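Local coordinates for lipocalin (Argas monolakensis, PDB 3BRN), which binds serotonin inside a lipocalin beta barrel and probably serves the soft tick as a scavenger of biogenic amines, at residues 13-18 against 95-100. Numbering follows the deposited sequence.
Sequences FQAYKS and TTVLFS. With SRO (serotonin), chain C.
At the end of the lipocalin barrel, the approach to helix 15-20 packs where the wall turns a corner at Leu-98, between strands 93-97 and 99-100, with Phe-13 lying over the backbone of Phe-99. Leu-98 and Phe-99 together face Val-107, a classic beta bulge. The CA of Phe-99 stands 3.6 Å from the centroid of the Phe-13 ring and 9° off its normal, a CH-pi contact that a broad, flat side chain suits. With CG anti to its carbonyl carbon (chi1 -67°), Phe-13 reaches across to this corner. Phe-13 CZ meets Phe-99 CD1 at 3.3 Å, the two rings inclined at 69°, while Phe-99 turns its own ring toward Phe-9 and helix 131-140. Leu-98 O comes obliquely to Phe-13 CE2, at 3.1 Å. Next to the root of this side chain, the branched Val-97 spreads its methyls between loop and helix: CG1 lies 4.1 Å from Phe-13 CB, and small Ala-15 lets the helix backbone approach, its CA 4.2 Å from Val-97 CG2. Ser-18 O accepts a 2.8 Å hydrogen bond from serotonin NZ. Asp-106 binds the amine through OD2, while its OD1 takes a hydrogen bond from Ser-100 OG, which probably steadies the carboxylate, and a weak one from Ser-18 OG. Both serines thus serve the amine end of a lipocalin ligand pocket.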
# COMPACT_ATOMS: atom_id res chain seq x y z
N PHE A 13 -13.28 1.42 -7.19
CA PHE A 13 -12.53 1.50 -5.95
C PHE A 13 -12.05 2.92 -5.69
O PHE A 13 -11.44 3.55 -6.56
CB PHE A 13 -11.35 0.53 -5.97
CG PHE A 13 -11.75 -0.91 -5.98
CD1 PHE A 13 -12.09 -1.56 -4.80
CD2 PHE A 13 -11.78 -1.63 -7.16
CE1 PHE A 13 -12.46 -2.89 -4.80
CE2 PHE A 13 -12.14 -2.96 -7.17
CZ PHE A 13 -12.48 -3.59 -5.99
N GLN A 14 -12.32 3.43 -4.49
CA GLN A 14 -12.12 4.84 -4.18
C GLN A 14 -10.82 5.04 -3.40
O GLN A 14 -10.68 4.56 -2.28
CB GLN A 14 -13.30 5.37 -3.37
CG GLN A 14 -14.63 5.24 -4.09
CD GLN A 14 -15.81 5.56 -3.20
OE1 GLN A 14 -16.25 4.71 -2.42
NE2 GLN A 14 -16.36 6.76 -3.35
N ALA A 15 -9.86 5.72 -4.04
CA ALA A 15 -8.57 6.04 -3.46
C ALA A 15 -8.58 6.70 -2.07
O ALA A 15 -7.78 6.33 -1.22
CB ALA A 15 -7.72 6.83 -4.45
N TYR A 16 -9.42 7.70 -1.84
CA TYR A 16 -9.43 8.30 -0.51
C TYR A 16 -9.80 7.28 0.57
O TYR A 16 -9.18 7.25 1.63
CB TYR A 16 -10.30 9.57 -0.45
CG TYR A 16 -11.77 9.31 -0.30
CD1 TYR A 16 -12.58 9.16 -1.42
CD2 TYR A 16 -12.38 9.35 0.95
CE1 TYR A 16 -13.93 8.99 -1.30
CE2 TYR A 16 -13.74 9.17 1.08
CZ TYR A 16 -14.51 8.99 -0.05
OH TYR A 16 -15.86 8.76 0.06
N LYS A 17 -10.73 6.37 0.27
CA LYS A 17 -11.08 5.31 1.21
C LYS A 17 -9.95 4.30 1.41
O LYS A 17 -9.75 3.79 2.51
CB LYS A 17 -12.37 4.59 0.78
CG LYS A 17 -13.64 5.36 1.09
CD LYS A 17 -14.70 5.09 0.06
CE LYS A 17 -16.05 5.59 0.52
NZ LYS A 17 -16.77 4.55 1.29
N SER A 18 -9.24 3.97 0.34
CA SER A 18 -8.08 3.11 0.47
C SER A 18 -6.99 3.76 1.34
O SER A 18 -6.41 3.12 2.22
CB SER A 18 -7.50 2.78 -0.93
OG SER A 18 -6.27 2.10 -0.79
N THR A 95 -0.29 5.72 -8.43
CA THR A 95 -0.65 4.38 -8.00
C THR A 95 -2.16 4.19 -8.20
O THR A 95 -2.94 5.06 -7.84
CB THR A 95 -0.31 4.21 -6.51
OG1 THR A 95 1.11 4.17 -6.35
CG2 THR A 95 -0.95 2.96 -5.94
N THR A 96 -2.57 3.06 -8.77
CA THR A 96 -3.99 2.81 -9.02
C THR A 96 -4.48 1.71 -8.08
O THR A 96 -3.88 0.65 -8.00
CB THR A 96 -4.25 2.35 -10.49
OG1 THR A 96 -3.68 3.30 -11.40
CG2 THR A 96 -5.76 2.22 -10.79
N VAL A 97 -5.63 1.94 -7.46
CA VAL A 97 -6.21 0.92 -6.59
C VAL A 97 -7.00 -0.08 -7.43
O VAL A 97 -8.00 0.28 -8.02
CB VAL A 97 -7.11 1.54 -5.52
CG1 VAL A 97 -7.51 0.48 -4.50
CG2 VAL A 97 -6.40 2.72 -4.83
N LEU A 98 -6.51 -1.32 -7.53
CA LEU A 98 -7.20 -2.34 -8.32
C LEU A 98 -8.24 -3.03 -7.46
O LEU A 98 -9.20 -3.59 -7.96
CB LEU A 98 -6.19 -3.37 -8.84
CG LEU A 98 -5.04 -2.76 -9.65
CD1 LEU A 98 -4.16 -3.89 -10.11
CD2 LEU A 98 -5.60 -1.95 -10.83
N PHE A 99 -7.97 -3.09 -6.16
CA PHE A 99 -8.90 -3.66 -5.21
C PHE A 99 -8.56 -3.23 -3.79
O PHE A 99 -7.41 -3.03 -3.46
CB PHE A 99 -8.91 -5.19 -5.31
CG PHE A 99 -9.72 -5.87 -4.23
CD1 PHE A 99 -11.08 -6.09 -4.40
CD2 PHE A 99 -9.11 -6.29 -3.06
CE1 PHE A 99 -11.83 -6.69 -3.40
CE2 PHE A 99 -9.86 -6.88 -2.06
CZ PHE A 99 -11.21 -7.10 -2.24
N SER A 100 -9.57 -3.08 -2.94
CA SER A 100 -9.30 -2.75 -1.55
C SER A 100 -10.52 -3.11 -0.73
O SER A 100 -11.61 -3.16 -1.27
CB SER A 100 -9.02 -1.25 -1.41
OG SER A 100 -8.64 -0.93 -0.08
OH SRO C . -0.53 7.34 1.16
CZ3 SRO C . -0.29 6.31 0.29
CH2 SRO C . 0.50 6.58 -0.82
CZ2 SRO C . 0.89 5.54 -1.68
CE2 SRO C . 0.40 4.28 -1.40
NE1 SRO C . 0.49 3.07 -2.01
CD1 SRO C . -0.18 2.14 -1.28
CG SRO C . -0.75 2.78 -0.18
CD2 SRO C . -0.40 4.12 -0.28
CE3 SRO C . -0.72 5.10 0.53
CB SRO C . -1.62 2.13 0.87
CA SRO C . -3.07 2.66 0.77
NZ SRO C . -3.83 2.13 1.91